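Local atomic coordinates of SusD homolog (Bacteroides thetaiotaomicron, PDB entry 3EHM), a protein that probably binds mucin O-glycans at the surface of a gut Bacteroides, as a SusD-family outer-membrane lipoprotein built on tetratricopeptide-like helices. Residues 215-220 with 355-360; 459-464 with 521-526. All coordinates share one frame; numbering follows the deposited sequence.

Contact 1 (215-220 with 355-360); sequences VHFIDE and ALYNLI
The phenyl ring of Phe217 turns its edge onto the face of Tyr357, an edge-to-face (T-shaped) pair with centroids 5.0 Å apart and planes at 75°. Phe217 meets the phenol with CZ and CE2, CZ lying 3.5 Å from Tyr357 CZ, and the phenol oxygen Tyr357 OH lies in the plane of the Phe217 ring, at its edge. Phe217 CG stands anti to its own carbonyl carbon (chi1 -85°), which carries the ring across to the tyrosine although its CB sets off along the gap. His216 completes an aromatic cluster: its CE1 sits over one face of Tyr357, toward that ring's rim and 3.6 Å from Tyr357 CD2, and also above the centre of the Phe217 ring. The imidazole is inclined to the phenol by 41°, neither stacked nor T-shaped, and its NE2 is hydrogen-bonded to Glu353 on helix 344-356. Leu359 crosses His216 at about a right angle, its CD1 3.6 Å from His216 CB, while its other methyl, CD2, lies 3.7 Å from Glu220 OE2. That carboxylate reaches out on an extended chain and accepts from a water 2.7 Å from OE2; the same water donates to the carbonyl Tyr357 O. Tyr357 follows the end of helix 344-356, which a Schellman motif closes with Asn358 at positive phi. No direct hydrogen bond joins the two segments. Aromatic and aliphatic surfaces, and a histidine bonded across to Glu353 of that helix, therefore hold the loop between helices 197-215 and 220-231 against the helix end, with the water bridge at the exposed Glu220.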
loop_
_atom_site.group_PDB
_atom_site.type_symbol
_atom_site.label_atom_id
_atom_site.label_comp_id
_atom_site.label_asym_id
_atom_site.label_seq_id
_atom_site.Cartn_x
_atom_site.Cartn_y
_atom_site.Cartn_z
ATOM N N VAL A 215 -0.146 -14.041 6.033
ATOM C CA VAL A 215 -0.819 -15.338 6.029
ATOM C C VAL A 215 -0.982 -16.038 7.376
ATOM O O VAL A 215 -1.703 -17.031 7.459
ATOM C CB VAL A 215 -0.098 -16.342 5.096
ATOM C CG1 VAL A 215 0.109 -15.731 3.715
ATOM C CG2 VAL A 215 1.234 -16.753 5.709
ATOM N N HIS A 216 -0.351 -15.533 8.430
ATOM C CA HIS A 216 -0.436 -16.219 9.721
ATOM C C HIS A 216 -1.840 -16.516 10.250
ATOM O O HIS A 216 -2.048 -17.552 10.883
ATOM C CB HIS A 216 0.428 -15.495 10.775
ATOM C CG HIS A 216 -0.284 -14.426 11.547
ATOM N ND1 HIS A 216 -1.025 -14.695 12.678
ATOM C CD2 HIS A 216 -0.313 -13.082 11.389
ATOM C CE1 HIS A 216 -1.477 -13.562 13.184
ATOM N NE2 HIS A 216 -1.060 -12.567 12.422
ATOM N N PHE A 217 -2.811 -15.645 9.982
ATOM C CA PHE A 217 -4.170 -15.894 10.454
ATOM C C PHE A 217 -4.857 -17.022 9.681
ATOM O O PHE A 217 -5.569 -17.842 10.264
ATOM C CB PHE A 217 -5.026 -14.623 10.364
ATOM C CG PHE A 217 -4.895 -13.713 11.557
ATOM C CD1 PHE A 217 -4.537 -12.379 11.396
ATOM C CD2 PHE A 217 -5.124 -14.195 12.846
ATOM C CE1 PHE A 217 -4.403 -11.532 12.500
ATOM C CE2 PHE A 217 -4.994 -13.357 13.958
ATOM C CZ PHE A 217 -4.632 -12.024 13.783
ATOM N N ILE A 218 -4.641 -17.059 8.372
ATOM C CA ILE A 218 -5.253 -18.073 7.516
ATOM C C ILE A 218 -4.438 -19.361 7.461
ATOM O O ILE A 218 -5.000 -20.454 7.401
ATOM C CB ILE A 218 -5.434 -17.538 6.072
ATOM C CG1 ILE A 218 -6.474 -16.417 6.059
ATOM C CG2 ILE A 218 -5.873 -18.669 5.135
ATOM C CD1 ILE A 218 -7.885 -16.874 6.402
ATOM N N ASP A 219 -3.114 -19.231 7.483
ATOM C CA ASP A 219 -2.236 -20.395 7.422
ATOM C C ASP A 219 -0.992 -20.183 8.278
ATOM O O ASP A 219 0.074 -19.829 7.771
ATOM C CB ASP A 219 -1.818 -20.662 5.975
ATOM C CG ASP A 219 -1.316 -22.080 5.764
ATOM O OD1 ASP A 219 -0.542 -22.577 6.608
ATOM O OD2 ASP A 219 -1.692 -22.696 4.743
ATOM N N GLU A 220 -1.129 -20.409 9.579
ATOM C CA GLU A 220 -0.016 -20.234 10.502
ATOM C C GLU A 220 1.187 -21.116 10.157
ATOM O O GLU A 220 2.339 -20.716 10.351
ATOM C CB GLU A 220 -0.482 -20.517 11.931
ATOM C CG GLU A 220 0.625 -20.458 12.960
ATOM C CD GLU A 220 0.109 -20.593 14.377
ATOM O OE1 GLU A 220 -0.778 -21.444 14.613
ATOM O OE2 GLU A 220 0.600 -19.855 15.258
ATOM N N ALA A 355 5.454 -11.214 17.132
ATOM C CA ALA A 355 5.720 -11.537 18.525
ATOM C C ALA A 355 4.419 -11.675 19.311
ATOM O O ALA A 355 4.307 -12.517 20.201
ATOM C CB ALA A 355 6.604 -10.457 19.151
ATOM N N LEU A 356 3.435 -10.851 18.970
ATOM C CA LEU A 356 2.145 -10.880 19.650
ATOM C C LEU A 356 1.464 -12.241 19.488
ATOM O O LEU A 356 0.746 -12.692 20.377
ATOM C CB LEU A 356 1.238 -9.771 19.105
ATOM C CG LEU A 356 -0.150 -9.613 19.738
ATOM C CD1 LEU A 356 -0.008 -9.275 21.214
ATOM C CD2 LEU A 356 -0.922 -8.506 19.017
ATOM N N TYR A 357 1.695 -12.895 18.354
ATOM C CA TYR A 357 1.100 -14.204 18.099
ATOM C C TYR A 357 2.096 -15.351 18.237
ATOM O O TYR A 357 1.895 -16.437 17.693
ATOM C CB TYR A 357 0.432 -14.205 16.719
ATOM C CG TYR A 357 -0.833 -13.376 16.717
ATOM C CD1 TYR A 357 -2.033 -13.902 17.197
ATOM C CD2 TYR A 357 -0.812 -12.034 16.332
ATOM C CE1 TYR A 357 -3.183 -13.110 17.303
ATOM C CE2 TYR A 357 -1.951 -11.234 16.435
ATOM C CZ TYR A 357 -3.132 -11.780 16.923
ATOM O OH TYR A 357 -4.253 -10.991 17.040
ATOM N N ASN A 358 3.177 -15.093 18.968
ATOM C CA ASN A 358 4.211 -16.095 19.228
ATOM C C ASN A 358 4.871 -16.747 18.019
ATOM O O ASN A 358 5.215 -17.930 18.064
ATOM C CB ASN A 358 3.647 -17.197 20.127
ATOM C CG ASN A 358 3.571 -16.782 21.580
ATOM O OD1 ASN A 358 2.904 -15.809 21.929
ATOM N ND2 ASN A 358 4.257 -17.526 22.439
ATOM N N LEU A 359 5.058 -15.990 16.945
ATOM C CA LEU A 359 5.702 -16.532 15.756
ATOM C C LEU A 359 7.214 -16.319 15.872
ATOM O O LEU A 359 8.006 -17.063 15.299
ATOM C CB LEU A 359 5.153 -15.847 14.499
ATOM C CG LEU A 359 3.636 -15.943 14.303
ATOM C CD1 LEU A 359 3.249 -15.288 12.986
ATOM C CD2 LEU A 359 3.202 -17.398 14.316
ATOM N N ILE A 360 7.600 -15.289 16.619
ATOM C CA ILE A 360 9.006 -14.968 16.850
ATOM C C ILE A 360 9.165 -14.583 18.316
ATOM O O ILE A 360 8.175 -14.393 19.023
ATOM C CB ILE A 360 9.488 -13.771 15.999
ATOM C CG1 ILE A 360 8.746 -12.498 16.422
ATOM C CG2 ILE A 360 9.273 -14.054 14.522
ATOM C CD1 ILE A 360 9.257 -11.235 15.744
HETATM O O HOH W 1 -0.124 -17.702 16.678
#

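Contact 2 (459-464 with 521-526); sequences TGFPYL and WVRSNR
Arg523 grips one oxygen, the carbonyl Thr459 O, side-on with two nitrogens: NE at 3.1 Å from Thr459 O and NH2 at 3.3 Å from it. The oxygen lies almost in the guanidinium plane; NH2 approaches in the carbonyl plane (C=O...N 145°), whereas NE comes in tilted from it. Arg523 CG lies between the backbone N and the carbonyl carbon (chi1 71°), and the chain then runs extended to NE, carrying the guanidinium there. Beside this fork, Arg523 NH2 is 3.6 Å from Phe461 CE2, ring and guanidinium being inclined by 47°. Arg526 CG packs 3.8 Å from Gly460 CA, an approach the glycine allows. In the second shell, Arg523 NH1 forms a salt bridge with Glu431 and Arg526 NH2 one with Glu487, Arg526 NH1 bonding Arg457 O. Thr459 OG1, also hydrogen-bonded to Glu455 O, accepts from Phe461 N at 3.0 Å, an ST turn as the chain leaves the helix. With an alanine at Arg523, Thr459 O is likely to lose both donors and Glu431 its cationic mate. The contact joins the end of helix 449-459, which Gly460 leaves at positive phi, to the loop 521-526, with helix 429-445 touching Thr459 and Phe461 through Ile438 and Gln435.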
loop_
_atom_site.group_PDB
_atom_site.type_symbol
_atom_site.label_atom_id
_atom_site.label_comp_id
_atom_site.label_asym_id
_atom_site.label_seq_id
_atom_site.Cartn_x
_atom_site.Cartn_y
_atom_site.Cartn_z
ATOM N N THR A 459 -7.013 -7.407 8.454
ATOM C CA THR A 459 -7.259 -7.306 9.893
ATOM C C THR A 459 -8.507 -6.570 10.364
ATOM O O THR A 459 -9.034 -6.862 11.441
ATOM C CB THR A 459 -6.074 -6.622 10.588
ATOM O OG1 THR A 459 -6.072 -5.227 10.256
ATOM C CG2 THR A 459 -4.760 -7.241 10.129
ATOM N N GLY A 460 -8.965 -5.602 9.582
ATOM C CA GLY A 460 -10.126 -4.827 9.981
ATOM C C GLY A 460 -9.665 -3.544 10.651
ATOM O O GLY A 460 -10.478 -2.741 11.110
ATOM N N PHE A 461 -8.348 -3.347 10.700
ATOM C CA PHE A 461 -7.776 -2.155 11.316
ATOM C C PHE A 461 -6.948 -1.318 10.337
ATOM O O PHE A 461 -6.371 -1.835 9.381
ATOM C CB PHE A 461 -6.881 -2.540 12.498
ATOM C CG PHE A 461 -7.557 -3.402 13.527
ATOM C CD1 PHE A 461 -8.802 -3.054 14.049
ATOM C CD2 PHE A 461 -6.923 -4.543 14.008
ATOM C CE1 PHE A 461 -9.404 -3.833 15.041
ATOM C CE2 PHE A 461 -7.513 -5.326 14.999
ATOM C CZ PHE A 461 -8.759 -4.967 15.517
ATOM N N PRO A 462 -6.902 0.003 10.556
ATOM C CA PRO A 462 -7.587 0.695 11.650
ATOM C C PRO A 462 -9.038 0.944 11.250
ATOM O O PRO A 462 -9.405 0.731 10.096
ATOM C CB PRO A 462 -6.797 1.993 11.768
ATOM C CG PRO A 462 -6.471 2.287 10.331
ATOM C CD PRO A 462 -6.037 0.930 9.804
ATOM N N TYR A 463 -9.870 1.373 12.194
ATOM C CA TYR A 463 -11.256 1.668 11.860
ATOM C C TYR A 463 -11.205 2.875 10.930
ATOM O O TYR A 463 -10.383 3.770 11.115
ATOM C CB TYR A 463 -12.069 1.984 13.119
ATOM C CG TYR A 463 -12.272 0.792 14.035
ATOM C CD1 TYR A 463 -12.273 -0.513 13.528
ATOM C CD2 TYR A 463 -12.500 0.968 15.401
ATOM C CE1 TYR A 463 -12.495 -1.612 14.362
ATOM C CE2 TYR A 463 -12.727 -0.123 16.242
ATOM C CZ TYR A 463 -12.721 -1.406 15.715
ATOM O OH TYR A 463 -12.942 -2.479 16.540
ATOM N N LEU A 464 -12.085 2.903 9.938
ATOM C CA LEU A 464 -12.084 3.980 8.959
ATOM C C LEU A 464 -13.344 4.824 8.942
ATOM O O LEU A 464 -14.407 4.393 9.387
ATOM C CB LEU A 464 -11.904 3.398 7.555
ATOM C CG LEU A 464 -10.825 2.335 7.356
ATOM C CD1 LEU A 464 -11.014 1.677 6.001
ATOM C CD2 LEU A 464 -9.450 2.962 7.472
ATOM N N TRP A 521 -6.468 -14.008 2.260
ATOM C CA TRP A 521 -5.878 -13.705 3.566
ATOM C C TRP A 521 -6.745 -12.983 4.597
ATOM O O TRP A 521 -6.271 -12.676 5.692
ATOM C CB TRP A 521 -4.551 -12.946 3.397
ATOM C CG TRP A 521 -4.499 -11.962 2.253
ATOM C CD1 TRP A 521 -3.682 -12.025 1.156
ATOM C CD2 TRP A 521 -5.279 -10.771 2.101
ATOM N NE1 TRP A 521 -3.906 -10.948 0.332
ATOM C CE2 TRP A 521 -4.880 -10.161 0.886
ATOM C CE3 TRP A 521 -6.276 -10.156 2.872
ATOM C CZ2 TRP A 521 -5.447 -8.966 0.424
ATOM C CZ3 TRP A 521 -6.840 -8.963 2.410
ATOM C CH2 TRP A 521 -6.421 -8.383 1.196
ATOM N N VAL A 522 -8.009 -12.720 4.276
ATOM C CA VAL A 522 -8.868 -12.034 5.236
ATOM C C VAL A 522 -9.077 -12.960 6.427
ATOM O O VAL A 522 -9.547 -14.084 6.266
ATOM C CB VAL A 522 -10.236 -11.674 4.628
ATOM C CG1 VAL A 522 -11.130 -11.041 5.700
ATOM C CG2 VAL A 522 -10.048 -10.708 3.468
ATOM N N ARG A 523 -8.726 -12.491 7.619
ATOM C CA ARG A 523 -8.858 -13.321 8.808
ATOM C C ARG A 523 -10.300 -13.542 9.233
ATOM O O ARG A 523 -11.184 -12.731 8.949
ATOM C CB ARG A 523 -8.057 -12.726 9.974
ATOM C CG ARG A 523 -8.622 -11.450 10.587
ATOM C CD ARG A 523 -7.618 -10.893 11.587
ATOM N NE ARG A 523 -8.087 -9.720 12.321
ATOM C CZ ARG A 523 -8.328 -9.705 13.628
ATOM N NH1 ARG A 523 -8.156 -10.802 14.354
ATOM N NH2 ARG A 523 -8.711 -8.582 14.218
ATOM N N SER A 524 -10.528 -14.658 9.913
ATOM C CA SER A 524 -11.853 -14.999 10.401
ATOM C C SER A 524 -12.206 -14.094 11.570
ATOM O O SER A 524 -11.321 -13.580 12.259
ATOM C CB SER A 524 -11.888 -16.458 10.860
ATOM O OG SER A 524 -11.667 -17.331 9.765
ATOM N N ASN A 525 -13.503 -13.898 11.785
ATOM C CA ASN A 525 -13.976 -13.072 12.888
ATOM C C ASN A 525 -13.389 -11.663 12.822
ATOM O O ASN A 525 -13.059 -11.077 13.853
ATOM C CB ASN A 525 -13.592 -13.730 14.221
ATOM C CG ASN A 525 -13.945 -15.216 14.266
ATOM O OD1 ASN A 525 -15.116 -15.591 14.322
ATOM N ND2 ASN A 525 -12.924 -16.068 14.237
ATOM N N ARG A 526 -13.259 -11.121 11.613
ATOM C CA ARG A 526 -12.706 -9.777 11.439
ATOM C C ARG A 526 -13.593 -8.752 12.154
ATOM O O ARG A 526 -14.805 -8.692 11.924
ATOM C CB ARG A 526 -12.605 -9.438 9.950
ATOM C CG ARG A 526 -11.776 -8.201 9.651
ATOM C CD ARG A 526 -11.674 -7.967 8.151
ATOM N NE ARG A 526 -12.982 -7.695 7.560
ATOM C CZ ARG A 526 -13.213 -7.595 6.256
ATOM N NH1 ARG A 526 -12.222 -7.750 5.387
ATOM N NH2 ARG A 526 -14.434 -7.320 5.820
#

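Contact 1 closes before contact 2 opens along the chain, and their centres lie about 15 Å apart on the same side of the molecule's centre, the first near the surface and the second buried. They meet directly: Phe217 CE1 is 3.4 Å from Arg523 CD, and Ile218 packs on the backbone of 521-522. Helix 429-445 borders both, offering Leu434 to Phe217 and Tyr357 in contact 1 and Ile438 to Thr459 in contact 2. The loop 215-220 faces the end of helix 344-356 on one hand and loop 521-526 on the other, and the latter meets the end of helix 449-459, so parts far apart in sequence adjoin in the SusD-like helical scaffold.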